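Local coordinates for mitotic checkpoint control protein kinase BUB1 (Drosophila melanogaster, PDB 6JKK), which acts in the mitotic checkpoint at kinetochores, where BubR1 probably phosphorylates CENP-E; this chain holds its protein kinase domain, at residues A[161-166]-A[197-203]; A[241-246]-A[301-307]. All coordinates share one frame; numbering follows the deposited sequence.

Contact 1 (A[161-166]-A[197-203])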
loop_
_atom_site.group_PDB
_atom_site.type_symbol
_atom_site.label_atom_id
_atom_site.label_comp_id
_atom_site.label_asym_id
_atom_site.label_seq_id
_atom_site.Cartn_x
_atom_site.Cartn_y
_atom_site.Cartn_z
ATOM N N HIS A 161 -7.720 12.994 7.637
ATOM C CA HIS A 161 -6.865 12.360 8.649
ATOM C C HIS A 161 -6.145 11.145 8.070
ATOM O O HIS A 161 -4.929 10.970 8.262
ATOM C CB HIS A 161 -7.706 11.952 9.863
ATOM C CG HIS A 161 -6.906 11.708 11.110
ATOM N ND1 HIS A 161 -6.061 10.630 11.253
ATOM C CD2 HIS A 161 -6.848 12.391 12.278
ATOM C CE1 HIS A 161 -5.504 10.665 12.451
ATOM N NE2 HIS A 161 -5.968 11.722 13.094
ATOM N N LEU A 162 -6.899 10.305 7.363
ATOM C CA LEU A 162 -6.343 9.120 6.721
ATOM C C LEU A 162 -5.377 9.486 5.592
ATOM O O LEU A 162 -4.373 8.816 5.396
ATOM C CB LEU A 162 -7.464 8.223 6.182
ATOM C CG LEU A 162 -8.374 7.540 7.202
ATOM C CD1 LEU A 162 -9.467 6.733 6.505
ATOM C CD2 LEU A 162 -7.552 6.642 8.120
ATOM N N SER A 163 -5.683 10.548 4.852
ATOM C CA SER A 163 -4.804 11.013 3.781
ATOM C C SER A 163 -3.465 11.514 4.319
ATOM O O SER A 163 -2.411 11.303 3.710
ATOM C CB SER A 163 -5.487 12.126 2.987
ATOM O OG SER A 163 -6.645 11.636 2.344
ATOM N N CYS A 164 -3.517 12.193 5.457
ATOM C CA CYS A 164 -2.319 12.699 6.104
ATOM C C CYS A 164 -1.421 11.532 6.485
ATOM O O CYS A 164 -0.199 11.594 6.334
ATOM C CB CYS A 164 -2.705 13.497 7.349
ATOM S SG CYS A 164 -1.362 14.467 8.065
ATOM N N GLN A 165 -2.033 10.466 6.987
ATOM C CA GLN A 165 -1.286 9.270 7.349
ATOM C C GLN A 165 -0.673 8.592 6.133
ATOM O O GLN A 165 0.495 8.194 6.165
ATOM C CB GLN A 165 -2.185 8.273 8.077
ATOM C CG GLN A 165 -2.665 8.727 9.442
ATOM C CD GLN A 165 -3.559 7.692 10.091
ATOM O OE1 GLN A 165 -3.194 6.522 10.178
ATOM N NE2 GLN A 165 -4.744 8.108 10.527
ATOM N N MET A 166 -1.465 8.440 5.074
ATOM C CA MET A 166 -0.989 7.765 3.869
ATOM C C MET A 166 0.165 8.532 3.249
ATOM O O MET A 166 1.101 7.934 2.727
ATOM C CB MET A 166 -2.116 7.597 2.842
ATOM C CG MET A 166 -3.114 6.510 3.186
ATOM S SD MET A 166 -4.321 6.267 1.873
ATOM C CE MET A 166 -5.184 7.844 1.941
ATOM N N ASP A 197 -4.983 12.644 17.154
ATOM C CA ASP A 197 -3.690 13.182 16.735
ATOM C C ASP A 197 -3.342 12.667 15.340
ATOM O O ASP A 197 -3.217 11.469 15.139
ATOM C CB ASP A 197 -2.613 12.778 17.748
ATOM C CG ASP A 197 -1.211 13.080 17.269
ATOM O OD1 ASP A 197 -0.285 12.303 17.599
ATOM O OD2 ASP A 197 -1.035 14.098 16.566
ATOM N N PRO A 198 -3.197 13.572 14.362
ATOM C CA PRO A 198 -2.968 13.127 12.979
ATOM C C PRO A 198 -1.689 12.298 12.766
ATOM O O PRO A 198 -1.544 11.710 11.693
ATOM C CB PRO A 198 -2.876 14.446 12.202
ATOM C CG PRO A 198 -3.672 15.421 13.011
ATOM C CD PRO A 198 -3.447 15.022 14.448
ATOM N N ASN A 199 -0.807 12.232 13.766
ATOM C CA ASN A 199 0.542 11.681 13.579
ATOM C C ASN A 199 0.772 10.212 13.946
ATOM O O ASN A 199 1.676 9.579 13.394
ATOM C CB ASN A 199 1.591 12.561 14.278
ATOM C CG ASN A 199 1.644 13.964 13.713
ATOM O OD1 ASN A 199 1.314 14.188 12.552
ATOM N ND2 ASN A 199 2.068 14.921 14.535
ATOM N N GLU A 200 -0.003 9.668 14.882
ATOM C CA GLU A 200 0.110 8.239 15.163
ATOM C C GLU A 200 -0.528 7.478 14.014
ATOM O O GLU A 200 -1.627 7.809 13.558
ATOM C CB GLU A 200 -0.513 7.847 16.512
ATOM C CG GLU A 200 -0.752 6.353 16.723
ATOM C CD GLU A 200 0.529 5.555 16.873
ATOM O OE1 GLU A 200 1.097 5.533 17.988
ATOM O OE2 GLU A 200 0.968 4.944 15.874
ATOM N N VAL A 201 0.181 6.472 13.524
ATOM C CA VAL A 201 -0.273 5.741 12.355
ATOM C C VAL A 201 -1.182 4.581 12.761
ATOM O O VAL A 201 -0.871 3.822 13.683
ATOM C CB VAL A 201 0.927 5.285 11.485
ATOM C CG1 VAL A 201 2.242 5.680 12.141
ATOM C CG2 VAL A 201 0.888 3.790 11.206
ATOM N N SER A 202 -2.327 4.483 12.093
ATOM C CA SER A 202 -3.228 3.358 12.290
ATOM C C SER A 202 -3.318 2.524 11.023
ATOM O O SER A 202 -3.950 1.463 11.014
ATOM C CB SER A 202 -4.616 3.842 12.701
ATOM O OG SER A 202 -4.563 4.556 13.922
ATOM N N LEU A 203 -2.675 3.009 9.960
ATOM C CA LEU A 203 -2.648 2.318 8.671
ATOM C C LEU A 203 -1.361 1.527 8.440
ATOM O O LEU A 203 -0.313 1.845 9.003
ATOM C CB LEU A 203 -2.792 3.332 7.538
ATOM C CG LEU A 203 -4.121 3.574 6.826
ATOM C CD1 LEU A 203 -5.333 3.132 7.633
ATOM C CD2 LEU A 203 -4.223 5.039 6.436
#

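Contact 2 (A[241-246]-A[301-307])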
loop_
_atom_site.group_PDB
_atom_site.type_symbol
_atom_site.label_atom_id
_atom_site.label_comp_id
_atom_site.label_asym_id
_atom_site.label_seq_id
_atom_site.Cartn_x
_atom_site.Cartn_y
_atom_site.Cartn_z
ATOM N N ARG A 241 5.829 9.787 -21.339
ATOM C CA ARG A 241 6.875 10.342 -20.484
ATOM C C ARG A 241 7.416 9.377 -19.428
ATOM O O ARG A 241 6.708 8.481 -18.964
ATOM C CB ARG A 241 6.416 11.659 -19.842
ATOM C CG ARG A 241 6.648 12.875 -20.737
ATOM C CD ARG A 241 6.460 14.176 -19.979
ATOM N NE ARG A 241 5.157 14.226 -19.327
ATOM C CZ ARG A 241 4.943 14.758 -18.130
ATOM N NH1 ARG A 241 5.948 15.296 -17.450
ATOM N NH2 ARG A 241 3.724 14.753 -17.611
ATOM N N PRO A 242 8.693 9.554 -19.061
ATOM C CA PRO A 242 9.328 8.743 -18.019
ATOM C C PRO A 242 8.730 9.000 -16.638
ATOM O O PRO A 242 8.207 10.087 -16.390
ATOM C CB PRO A 242 10.786 9.212 -18.059
ATOM C CG PRO A 242 10.727 10.583 -18.649
ATOM C CD PRO A 242 9.637 10.513 -19.662
ATOM N N TRP A 243 8.810 8.006 -15.756
ATOM C CA TRP A 243 8.282 8.121 -14.400
ATOM C C TRP A 243 9.111 7.293 -13.433
ATOM O O TRP A 243 9.744 6.316 -13.825
ATOM C CB TRP A 243 6.834 7.633 -14.342
ATOM C CG TRP A 243 6.659 6.263 -14.904
ATOM C CD1 TRP A 243 6.322 5.942 -16.187
ATOM C CD2 TRP A 243 6.809 5.021 -14.207
ATOM N NE1 TRP A 243 6.254 4.578 -16.331
ATOM C CE2 TRP A 243 6.550 3.989 -15.127
ATOM C CE3 TRP A 243 7.140 4.681 -12.891
ATOM C CZ2 TRP A 243 6.612 2.642 -14.774
ATOM C CZ3 TRP A 243 7.200 3.347 -12.542
ATOM C CH2 TRP A 243 6.935 2.344 -13.476
ATOM N N THR A 244 9.101 7.696 -12.167
ATOM C CA THR A 244 9.585 6.860 -11.078
ATOM C C THR A 244 8.548 6.927 -9.966
ATOM O O THR A 244 7.532 6.237 -10.015
ATOM C CB THR A 244 10.963 7.320 -10.547
ATOM O OG1 THR A 244 10.920 8.719 -10.232
ATOM C CG2 THR A 244 12.054 7.062 -11.579
ATOM N N TYR A 245 8.790 7.788 -8.981
ATOM C CA TYR A 245 7.912 7.883 -7.810
ATOM C C TYR A 245 6.504 8.404 -8.127
ATOM O O TYR A 245 5.577 8.199 -7.339
ATOM C CB TYR A 245 8.575 8.736 -6.716
ATOM C CG TYR A 245 9.920 8.196 -6.274
ATOM C CD1 TYR A 245 10.012 7.212 -5.295
ATOM C CD2 TYR A 245 11.099 8.669 -6.838
ATOM C CE1 TYR A 245 11.240 6.714 -4.892
ATOM C CE2 TYR A 245 12.326 8.179 -6.444
ATOM C CZ TYR A 245 12.392 7.204 -5.471
ATOM O OH TYR A 245 13.621 6.718 -5.080
ATOM N N GLN A 246 6.337 9.059 -9.277
ATOM C CA GLN A 246 5.024 9.577 -9.682
ATOM C C GLN A 246 3.953 8.488 -9.694
ATOM O O GLN A 246 2.765 8.769 -9.477
ATOM C CB GLN A 246 5.089 10.229 -11.069
ATOM C CG GLN A 246 6.091 11.378 -11.211
ATOM C CD GLN A 246 7.458 10.909 -11.679
ATOM O OE1 GLN A 246 7.978 9.906 -11.195
ATOM N NE2 GLN A 246 8.041 11.631 -12.632
ATOM N N ILE A 301 3.413 16.409 -12.083
ATOM C CA ILE A 301 4.806 16.555 -11.664
ATOM C C ILE A 301 5.695 16.761 -12.888
ATOM O O ILE A 301 5.552 16.060 -13.895
ATOM C CB ILE A 301 5.251 15.323 -10.844
ATOM C CG1 ILE A 301 4.357 15.187 -9.610
ATOM C CG2 ILE A 301 6.708 15.434 -10.431
ATOM C CD1 ILE A 301 4.314 13.793 -9.009
ATOM N N ARG A 302 6.601 17.733 -12.802
ATOM C CA ARG A 302 7.373 18.187 -13.958
ATOM C C ARG A 302 8.280 17.105 -14.544
ATOM O O ARG A 302 8.258 16.843 -15.752
ATOM C CB ARG A 302 8.202 19.416 -13.574
ATOM C CG ARG A 302 8.157 20.539 -14.586
ATOM C CD ARG A 302 8.667 21.840 -13.985
ATOM N NE ARG A 302 10.096 21.792 -13.694
ATOM C CZ ARG A 302 10.625 21.928 -12.483
ATOM N NH1 ARG A 302 9.836 22.132 -11.436
ATOM N NH2 ARG A 302 11.942 21.873 -12.321
ATOM N N ASP A 303 9.078 16.484 -13.682
ATOM C CA ASP A 303 10.041 15.473 -14.117
ATOM C C ASP A 303 10.375 14.524 -12.970
ATOM O O ASP A 303 9.869 14.692 -11.861
ATOM C CB ASP A 303 11.315 16.143 -14.652
ATOM C CG ASP A 303 11.892 17.167 -13.686
ATOM O OD1 ASP A 303 12.005 16.861 -12.480
ATOM O OD2 ASP A 303 12.229 18.281 -14.134
ATOM N N CYS A 304 11.236 13.541 -13.232
ATOM C CA CYS A 304 11.598 12.546 -12.220
ATOM C C CYS A 304 12.693 13.050 -11.290
ATOM O O CYS A 304 13.034 12.395 -10.304
ATOM C CB CYS A 304 12.065 11.246 -12.876
ATOM S SG CYS A 304 10.850 10.461 -13.948
ATOM N N ARG A 305 13.251 14.210 -11.607
ATOM C CA ARG A 305 14.357 14.744 -10.825
ATOM C C ARG A 305 13.915 15.221 -9.451
ATOM O O ARG A 305 14.635 15.041 -8.468
ATOM C CB ARG A 305 15.039 15.885 -11.572
ATOM C CG ARG A 305 15.750 15.440 -12.827
ATOM C CD ARG A 305 16.976 16.296 -13.074
ATOM N NE ARG A 305 18.042 15.548 -13.735
ATOM C CZ ARG A 305 18.330 15.630 -15.031
ATOM N NH1 ARG A 305 17.635 16.436 -15.823
ATOM N NH2 ARG A 305 19.323 14.910 -15.535
ATOM N N THR A 306 12.742 15.849 -9.392
ATOM C CA THR A 306 12.215 16.376 -8.136
ATOM C C THR A 306 10.739 16.024 -7.949
ATOM O O THR A 306 9.907 16.314 -8.810
ATOM C CB THR A 306 12.376 17.912 -8.060
ATOM O OG1 THR A 306 11.523 18.532 -9.028
ATOM C CG2 THR A 306 13.809 18.314 -8.337
ATOM N N MET A 307 10.423 15.391 -6.823
ATOM C CA MET A 307 9.037 15.087 -6.479
ATOM C C MET A 307 8.452 16.221 -5.641
ATOM O O MET A 307 9.195 16.979 -5.022
ATOM C CB MET A 307 8.960 13.766 -5.709
ATOM C CG MET A 307 9.365 12.548 -6.528
ATOM S SD MET A 307 8.276 12.306 -7.946
ATOM C CE MET A 307 9.439 12.565 -9.283
HETATM O O HOH W 1 13.362 9.585 -9.717
HETATM O O HOH W 2 6.583 13.672 -14.336
#

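Contact 1 (A[161-166]-A[197-203])
H161 and Q165, one turn apart on helix 156-175, face the irregular chain 197-203, which passes H161 at P198 and Q165 at V201 with CA-to-CA distances of 5.9 and 6.2 Å and reverses in a type I turn from D197 to E200. The Q165 side chain spans the gap. With CG anti to the carbonyl carbon (chi1 -67°) and the chain extended beyond it, its amide ends between helix and loop and is used at both ends. OE1 accepts the backbone N-H of S202, N to OE1 2.9 Å, in a nearly straight bond (175° at the hydrogen) whose donor lies off the carbonyl plane. Q165 NE2 donates back along the helix to H161 ND1 at 2.9 Å, within the planes of both the ring and the amide. The imidazole, swung out with CG opposite its own N, presents H161 NE2 to P198 CA at 3.3 Å, while P198 CB lies over one ring face. C164 SG touches P198 CB only loosely. L203, where strand 203-205 begins, brings CD2 against M166 CG at 3.7 Å and meets the L162 side chain at about a right angle, CD2 to CD2 4.1 Å. The S202 hydroxyl turns elsewhere, to P193 O and K192 NZ. R314 of helix 310-322 bonds both C164 O and N199 OD1, joining helix and turn from a third element. Bonds at both ends of the Q165 amide fix its flip and give a buried backbone N-H an acceptor. Two consecutive hydrogen bonds thus link S202 through Q165 to H161. The one from Q165 NE2 to H161 ND1 sets the amide against the ring, and ND1 as acceptor is consistent with a proton on H161 NE2.

Contact 2 (A[241-246]-A[301-307])
Q246, on helix 246-261, reaches across to I301, C304 and M307 in the chain between helices 288-299 and 310-322. Its CB only grazes I301 CD1, but CG rests on that methyl at 3.7 Å. There the chain bends (chi2 91°), bringing the amide back towards C304. CD lies 3.5 Å from M307 CE, the two side chains crossing at about a right angle. OE1 turns to its own segment and accepts the backbone N-H of T244, N to OE1 2.7 Å, the donor standing out of the carbonyl plane. NE2 has two acceptors: C304 SG at 3.3 Å, in the amide plane and nearly straight (171°), and a water at 3.0 Å that donates in turn to I301 O. The thiol sulfur also packs on W243 CA at 3.5 Å, and a second water joins T244 OG1 to C304 O. Beside the amide, M307 SD meets Y245 CB at 3.8 Å. R241 points the edge of its guanidinium at the R302 carbonyl. E236 of helix 235-238 touches both R241 and Q246, and Y225 O takes the indole N-H of W243. In protein kinase terms this belongs to the helical C-lobe, where the run leading into helix αF packs on the αH–αI loop.

How the contacts relate
Both contacts lie in the helical C-lobe and follow one another along the chain without nesting or crossing. Contact 1 closes first: from helix 156-175 the chain runs through strands 178-179 and 188-190 and returns at 197-203, just as strand 203-205 begins. Contact 2 opens later at 241-246, and its loop takes in helices 246-261 and 288-299 before closing at 301-307. Their centres are about 25 Å apart and they do not touch, yet helices connect them. Helix 246-261, which carries Q246 of contact 2, packs on M166 of contact 1; Y245 meets H174, further along helix 156-175; and helix 310-322, which follows contact 2, lies against contact 1.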